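Local coordinates for endo-beta-1,4-mannanase (Alicyclobacillus acidocaldarius, PDB 4CD8), which probably hydrolyses internal beta-1,4-mannosidic linkages in mannans, as a family 113 glycoside hydrolase with a TIM-barrel fold, at residues A[13-27]-A[39-52]. Sequence-based numbering, arbitrary orientation.
With BMA (beta-D-mannopyranose), chain C.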
loop_
_atom_site.group_PDB
_atom_site.type_symbol
_atom_site.label_atom_id
_atom_site.label_comp_id
_atom_site.label_asym_id
_atom_site.label_seq_id
_atom_site.Cartn_x
_atom_site.Cartn_y
_atom_site.Cartn_z
ATOM N N ILE A 13 -6.946 11.583 3.627
ATOM C CA ILE A 13 -6.062 11.082 2.582
ATOM C C ILE A 13 -6.851 10.740 1.316
ATOM O O ILE A 13 -7.817 9.953 1.349
ATOM C CB ILE A 13 -5.320 9.831 3.072
ATOM C CG1 ILE A 13 -4.345 10.192 4.208
ATOM C CG2 ILE A 13 -4.527 9.198 1.936
ATOM C CD1 ILE A 13 -3.839 8.997 4.967
ATOM N N ARG A 14 -6.430 11.403 0.240
ATOM C CA ARG A 14 -6.933 11.185 -1.098
ATOM C C ARG A 14 -5.727 10.751 -1.925
ATOM O O ARG A 14 -5.038 11.593 -2.500
ATOM C CB ARG A 14 -7.539 12.476 -1.680
ATOM C CG ARG A 14 -8.747 12.933 -0.885
ATOM C CD ARG A 14 -9.266 14.299 -1.305
ATOM N NE ARG A 14 -8.479 15.417 -0.787
ATOM C CZ ARG A 14 -7.669 16.187 -1.510
ATOM N NH1 ARG A 14 -7.455 15.958 -2.790
ATOM N NH2 ARG A 14 -7.032 17.196 -0.937
ATOM N N GLY A 15 -5.434 9.443 -1.933
ATOM C CA GLY A 15 -4.130 9.013 -2.397
ATOM C C GLY A 15 -4.159 7.960 -3.458
ATOM O O GLY A 15 -5.195 7.377 -3.730
ATOM N N MET A 16 -2.970 7.710 -4.002
ATOM C CA MET A 16 -2.808 6.761 -5.077
ATOM C C MET A 16 -1.462 6.094 -4.955
ATOM O O MET A 16 -0.453 6.754 -4.747
ATOM C CB MET A 16 -2.912 7.459 -6.416
ATOM C CG MET A 16 -2.733 6.488 -7.614
ATOM S SD MET A 16 -3.987 5.182 -7.764
ATOM C CE MET A 16 -5.456 6.140 -8.164
ATOM N N THR A 17 -1.449 4.779 -5.103
ATOM C CA THR A 17 -0.202 4.044 -5.123
ATOM C C THR A 17 0.377 4.048 -6.540
ATOM O O THR A 17 -0.359 3.832 -7.507
ATOM C CB THR A 17 -0.400 2.563 -4.700
ATOM O OG1 THR A 17 -1.003 2.505 -3.402
ATOM C CG2 THR A 17 0.944 1.829 -4.680
ATOM N N PHE A 18 1.683 4.252 -6.615
ATOM C CA PHE A 18 2.427 4.450 -7.852
ATOM C C PHE A 18 3.585 3.481 -7.998
ATOM O O PHE A 18 4.387 3.281 -7.090
ATOM C CB PHE A 18 3.041 5.840 -7.920
ATOM C CG PHE A 18 3.880 6.066 -9.164
ATOM C CD1 PHE A 18 5.239 5.796 -9.175
ATOM C CD2 PHE A 18 3.299 6.603 -10.290
ATOM C CE1 PHE A 18 6.000 5.992 -10.309
ATOM C CE2 PHE A 18 4.063 6.859 -11.403
ATOM C CZ PHE A 18 5.403 6.542 -11.421
ATOM N N GLY A 19 3.673 2.863 -9.176
ATOM C CA GLY A 19 4.939 2.272 -9.627
ATOM C C GLY A 19 5.271 0.858 -9.203
ATOM O O GLY A 19 6.386 0.373 -9.465
ATOM N N PHE A 20 4.337 0.180 -8.551
ATOM C CA PHE A 20 4.563 -1.225 -8.115
ATOM C C PHE A 20 4.812 -2.083 -9.355
ATOM O O PHE A 20 4.152 -1.882 -10.365
ATOM C CB PHE A 20 3.325 -1.736 -7.361
ATOM C CG PHE A 20 3.595 -2.856 -6.398
ATOM C CD1 PHE A 20 4.462 -2.660 -5.325
ATOM C CD2 PHE A 20 2.950 -4.084 -6.529
ATOM C CE1 PHE A 20 4.675 -3.646 -4.419
ATOM C CE2 PHE A 20 3.164 -5.093 -5.600
ATOM C CZ PHE A 20 4.027 -4.874 -4.542
ATOM N N VAL A 21 5.734 -3.035 -9.307
ATOM C CA VAL A 21 6.533 -3.537 -8.180
ATOM C C VAL A 21 7.863 -2.835 -7.990
ATOM O O VAL A 21 8.707 -3.284 -7.197
ATOM C CB VAL A 21 6.850 -5.057 -8.359
ATOM C CG1 VAL A 21 5.577 -5.855 -8.422
ATOM C CG2 VAL A 21 7.710 -5.344 -9.594
ATOM N N GLY A 22 8.079 -1.760 -8.719
ATOM C CA GLY A 22 9.303 -1.019 -8.612
ATOM C C GLY A 22 10.520 -1.814 -9.014
ATOM O O GLY A 22 11.512 -1.897 -8.274
ATOM N N GLN A 23 10.446 -2.390 -10.211
ATOM C CA GLN A 23 11.582 -3.067 -10.794
ATOM C C GLN A 23 12.643 -2.054 -11.103
ATOM O O GLN A 23 12.341 -0.903 -11.516
ATOM C CB GLN A 23 11.183 -3.705 -12.119
ATOM C CG GLN A 23 10.164 -4.809 -12.077
ATOM C CD GLN A 23 10.021 -5.436 -13.468
ATOM O OE1 GLN A 23 10.581 -6.496 -13.740
ATOM N NE2 GLN A 23 9.334 -4.741 -14.366
ATOM N N HIS A 24 13.891 -2.486 -10.919
ATOM C CA HIS A 24 15.041 -1.652 -11.150
ATOM C C HIS A 24 14.965 -0.925 -12.492
ATOM O O HIS A 24 14.749 -1.549 -13.542
ATOM C CB HIS A 24 16.305 -2.513 -11.159
ATOM C CG HIS A 24 17.560 -1.724 -11.280
ATOM N ND1 HIS A 24 18.387 -1.774 -12.390
ATOM C CD2 HIS A 24 18.141 -0.869 -10.411
ATOM C CE1 HIS A 24 19.408 -0.960 -12.206
ATOM N NE2 HIS A 24 19.290 -0.414 -11.002
ATOM N N GLY A 25 15.215 0.379 -12.450
ATOM C CA GLY A 25 15.252 1.244 -13.642
ATOM C C GLY A 25 13.920 1.786 -14.117
ATOM O O GLY A 25 13.895 2.707 -14.908
ATOM N N THR A 26 12.806 1.214 -13.677
ATOM C CA THR A 26 11.524 1.626 -14.239
ATOM C C THR A 26 11.080 3.037 -13.829
ATOM O O THR A 26 10.368 3.710 -14.574
ATOM C CB THR A 26 10.402 0.613 -13.959
ATOM O OG1 THR A 26 10.205 0.462 -12.551
ATOM C CG2 THR A 26 10.734 -0.756 -14.592
ATOM N N TRP A 27 11.491 3.473 -12.649
ATOM C CA TRP A 27 11.095 4.798 -12.179
ATOM C C TRP A 27 11.986 5.942 -12.701
ATOM O O TRP A 27 11.611 7.114 -12.644
ATOM C CB TRP A 27 11.069 4.818 -10.659
ATOM C CG TRP A 27 10.049 3.953 -10.011
ATOM C CD1 TRP A 27 9.243 3.009 -10.600
ATOM C CD2 TRP A 27 9.738 3.909 -8.598
ATOM N NE1 TRP A 27 8.460 2.397 -9.655
ATOM C CE2 TRP A 27 8.737 2.938 -8.422
ATOM C CE3 TRP A 27 10.215 4.602 -7.473
ATOM C CZ2 TRP A 27 8.237 2.591 -7.180
ATOM C CZ3 TRP A 27 9.687 4.288 -6.248
ATOM C CH2 TRP A 27 8.690 3.303 -6.106
ATOM N N LEU A 39 -0.665 11.554 -12.669
ATOM C CA LEU A 39 -1.206 11.231 -11.342
ATOM C C LEU A 39 -1.471 12.525 -10.559
ATOM O O LEU A 39 -2.519 12.656 -9.927
ATOM C CB LEU A 39 -0.286 10.298 -10.580
ATOM C CG LEU A 39 -0.692 9.795 -9.191
ATOM C CD1 LEU A 39 0.031 8.491 -8.908
ATOM C CD2 LEU A 39 -0.404 10.845 -8.096
ATOM N N ALA A 40 -0.523 13.464 -10.609
ATOM C CA ALA A 40 -0.650 14.698 -9.805
ATOM C C ALA A 40 -1.746 15.650 -10.333
ATOM O O ALA A 40 -2.157 16.588 -9.619
ATOM C CB ALA A 40 0.680 15.426 -9.703
ATOM N N GLU A 41 -2.265 15.407 -11.547
ATOM C CA GLU A 41 -3.396 16.192 -12.036
ATOM C C GLU A 41 -4.774 15.715 -11.526
ATOM O O GLU A 41 -5.780 16.409 -11.707
ATOM C CB GLU A 41 -3.391 16.239 -13.552
ATOM C CG GLU A 41 -2.164 16.955 -14.122
ATOM C CD GLU A 41 -2.202 17.067 -15.632
ATOM O OE1 GLU A 41 -3.224 17.498 -16.156
ATOM O OE2 GLU A 41 -1.229 16.711 -16.295
ATOM N N GLN A 42 -4.797 14.543 -10.894
ATOM C CA GLN A 42 -5.986 13.998 -10.259
ATOM C C GLN A 42 -6.153 14.703 -8.928
ATOM O O GLN A 42 -5.190 15.300 -8.440
ATOM C CB GLN A 42 -5.786 12.520 -10.011
ATOM C CG GLN A 42 -5.588 11.725 -11.302
ATOM C CD GLN A 42 -6.889 11.387 -11.985
ATOM O OE1 GLN A 42 -7.825 10.890 -11.353
ATOM N NE2 GLN A 42 -6.949 11.609 -13.291
ATOM N N PRO A 43 -7.332 14.597 -8.325
ATOM C CA PRO A 43 -7.601 15.274 -7.020
ATOM C C PRO A 43 -7.028 14.481 -5.827
ATOM O O PRO A 43 -7.738 14.089 -4.882
ATOM C CB PRO A 43 -9.127 15.365 -6.997
ATOM C CG PRO A 43 -9.577 14.159 -7.778
ATOM C CD PRO A 43 -8.539 13.925 -8.851
ATOM N N PHE A 44 -5.712 14.299 -5.872
ATOM C CA PHE A 44 -4.998 13.531 -4.865
ATOM C C PHE A 44 -4.064 14.434 -4.096
ATOM O O PHE A 44 -3.424 15.304 -4.665
ATOM C CB PHE A 44 -4.145 12.439 -5.508
ATOM C CG PHE A 44 -4.900 11.458 -6.348
ATOM C CD1 PHE A 44 -6.193 11.113 -6.064
ATOM C CD2 PHE A 44 -4.255 10.816 -7.391
ATOM C CE1 PHE A 44 -6.882 10.194 -6.828
ATOM C CE2 PHE A 44 -4.932 9.895 -8.166
ATOM C CZ PHE A 44 -6.245 9.576 -7.876
ATOM N N ASN A 45 -4.013 14.216 -2.791
ATOM C CA ASN A 45 -3.030 14.885 -1.979
ATOM C C ASN A 45 -1.841 14.008 -1.563
ATOM O O ASN A 45 -0.847 14.524 -1.046
ATOM C CB ASN A 45 -3.720 15.566 -0.801
ATOM C CG ASN A 45 -4.462 14.607 0.106
ATOM O OD1 ASN A 45 -4.564 13.411 -0.129
ATOM N ND2 ASN A 45 -4.990 15.148 1.176
ATOM N N TRP A 46 -1.925 12.696 -1.829
ATOM C CA TRP A 46 -0.894 11.737 -1.453
ATOM C C TRP A 46 -0.575 10.800 -2.636
ATOM O O TRP A 46 -1.451 10.408 -3.397
ATOM C CB TRP A 46 -1.374 10.850 -0.301
ATOM C CG TRP A 46 -1.245 11.438 1.066
ATOM C CD1 TRP A 46 -2.143 12.225 1.688
ATOM C CD2 TRP A 46 -0.149 11.268 1.977
ATOM N NE1 TRP A 46 -1.669 12.584 2.929
ATOM C CE2 TRP A 46 -0.450 12.010 3.136
ATOM C CE3 TRP A 46 1.063 10.570 1.919
ATOM C CZ2 TRP A 46 0.409 12.052 4.230
ATOM C CZ3 TRP A 46 1.923 10.612 2.993
ATOM C CH2 TRP A 46 1.588 11.363 4.148
ATOM N N VAL A 47 0.674 10.370 -2.677
ATOM C CA VAL A 47 1.104 9.230 -3.507
ATOM C C VAL A 47 1.892 8.284 -2.632
ATOM O O VAL A 47 2.645 8.741 -1.756
ATOM C CB VAL A 47 1.916 9.709 -4.712
ATOM C CG1 VAL A 47 3.235 10.353 -4.321
ATOM C CG2 VAL A 47 2.146 8.575 -5.694
ATOM N N THR A 48 1.745 6.977 -2.865
ATOM C CA THR A 48 2.574 6.003 -2.222
ATOM C C THR A 48 3.530 5.434 -3.254
ATOM O O THR A 48 3.080 4.945 -4.346
ATOM C CB THR A 48 1.768 4.880 -1.550
ATOM O OG1 THR A 48 1.032 5.419 -0.454
ATOM C CG2 THR A 48 2.634 3.798 -1.022
ATOM N N LEU A 49 4.812 5.485 -2.959
ATOM C CA LEU A 49 5.813 4.854 -3.824
ATOM C C LEU A 49 6.012 3.463 -3.259
ATOM O O LEU A 49 6.604 3.284 -2.199
ATOM C CB LEU A 49 7.130 5.640 -3.796
ATOM C CG LEU A 49 6.995 7.098 -4.271
ATOM C CD1 LEU A 49 8.304 7.829 -4.132
ATOM C CD2 LEU A 49 6.471 7.128 -5.696
ATOM N N ALA A 50 5.552 2.453 -4.019
ATOM C CA ALA A 50 5.537 1.086 -3.541
ATOM C C ALA A 50 6.448 0.234 -4.395
ATOM O O ALA A 50 6.387 0.312 -5.625
ATOM C CB ALA A 50 4.130 0.517 -3.539
ATOM N N PHE A 51 7.220 -0.620 -3.728
ATOM C CA PHE A 51 8.082 -1.557 -4.435
ATOM C C PHE A 51 8.337 -2.791 -3.615
ATOM O O PHE A 51 8.144 -2.789 -2.429
ATOM C CB PHE A 51 9.416 -0.907 -4.826
ATOM C CG PHE A 51 10.268 -0.509 -3.652
ATOM C CD1 PHE A 51 10.007 0.671 -2.946
ATOM C CD2 PHE A 51 11.292 -1.315 -3.225
ATOM C CE1 PHE A 51 10.813 1.013 -1.845
ATOM C CE2 PHE A 51 12.101 -0.967 -2.151
ATOM C CZ PHE A 51 11.821 0.182 -1.429
ATOM N N ALA A 52 8.754 -3.871 -4.273
ATOM C CA ALA A 52 8.967 -5.152 -3.606
ATOM C C ALA A 52 10.348 -5.702 -3.776
ATOM O O ALA A 52 10.816 -5.888 -4.909
ATOM C CB ALA A 52 7.954 -6.182 -4.087
HETATM C C1 BMA C . -0.441 -6.585 -7.853
HETATM C C2 BMA C . -0.349 -5.921 -9.219
HETATM C C3 BMA C . 0.462 -6.826 -10.141
HETATM C C4 BMA C . 1.768 -7.198 -9.450
HETATM C C5 BMA C . 1.504 -7.857 -8.095
HETATM C C6 BMA C . 2.756 -8.398 -7.407
HETATM O O1 BMA C . -1.162 -5.748 -6.968
HETATM O O2 BMA C . 0.309 -4.684 -9.242
HETATM O O3 BMA C . 0.712 -6.185 -11.403
HETATM O O4 BMA C . 2.371 -8.150 -10.308
HETATM O O5 BMA C . 0.852 -6.857 -7.303
HETATM O O6 BMA C . 2.520 -8.583 -6.002
HETATM O O HOH W 1 10.929 -4.947 -7.528
#
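Arg-14 and Asn-45 close one end of a parallel strand pair. The amide oxygen OD1 of Asn-45 takes the backbone N-H of Arg-14 at 2.8 Å, while the backbone N-H of Asn-45 donates to Arg-14 O. Asparagine suits the site because its short amide carries an acceptor back to the neighbouring strand, CG sitting between its own N and carbonyl carbon (chi1 60°). The guanidinium lies across the amide, planes 30° apart, and a bend at chi3 brings NH1 to Pro-43 O at 2.8 Å, in the guanidinium plane but above the carbonyl plane. A leucine in place of Arg-14 would probably leave Pro-43 O without this donor and the Asn-45 amide without the flat guanidinium over it.

Beyond it runs the parallel ladder: Met-16 N to Trp-46 O, Thr-48 N to Met-16 O and Phe-18 N to Thr-48 O. Past the end of strand 13-18, Ala-52 N donates to Val-21 O at 3.0 Å; Gly-22 fits here because a side chain would collide with Phe-51 CB.

Apolar contacts fill the helix-facing side. The unbranched chain of Met-16, bent at chi2 and chi3, sets CE 3.5 Å from Phe-44 CZ and CG against Leu-39 CD1, and Phe-18 CB meets Val-47 CG2 at 3.6 Å. Trp-27 donates from NE1 to Gly-19 O, and its CH2 rests on Leu-49 CB. Small Ala-50 fits its CB between Thr-17 CG2 (3.6 Å) and the Phe-20 ring.

Phe-20, its ring edge along Ala-50, borders the mannose pocket, CE2 3.4 Å from BMA O5, and meets Trp-281 edge-to-face. In this beta-alpha-beta unit of the barrel, helix 30-40 links the strands, strand 275-283 flanks 13-18, strand 89-98 flanks 46-55, and Phe-314 of helix 305-317 touches Arg-14.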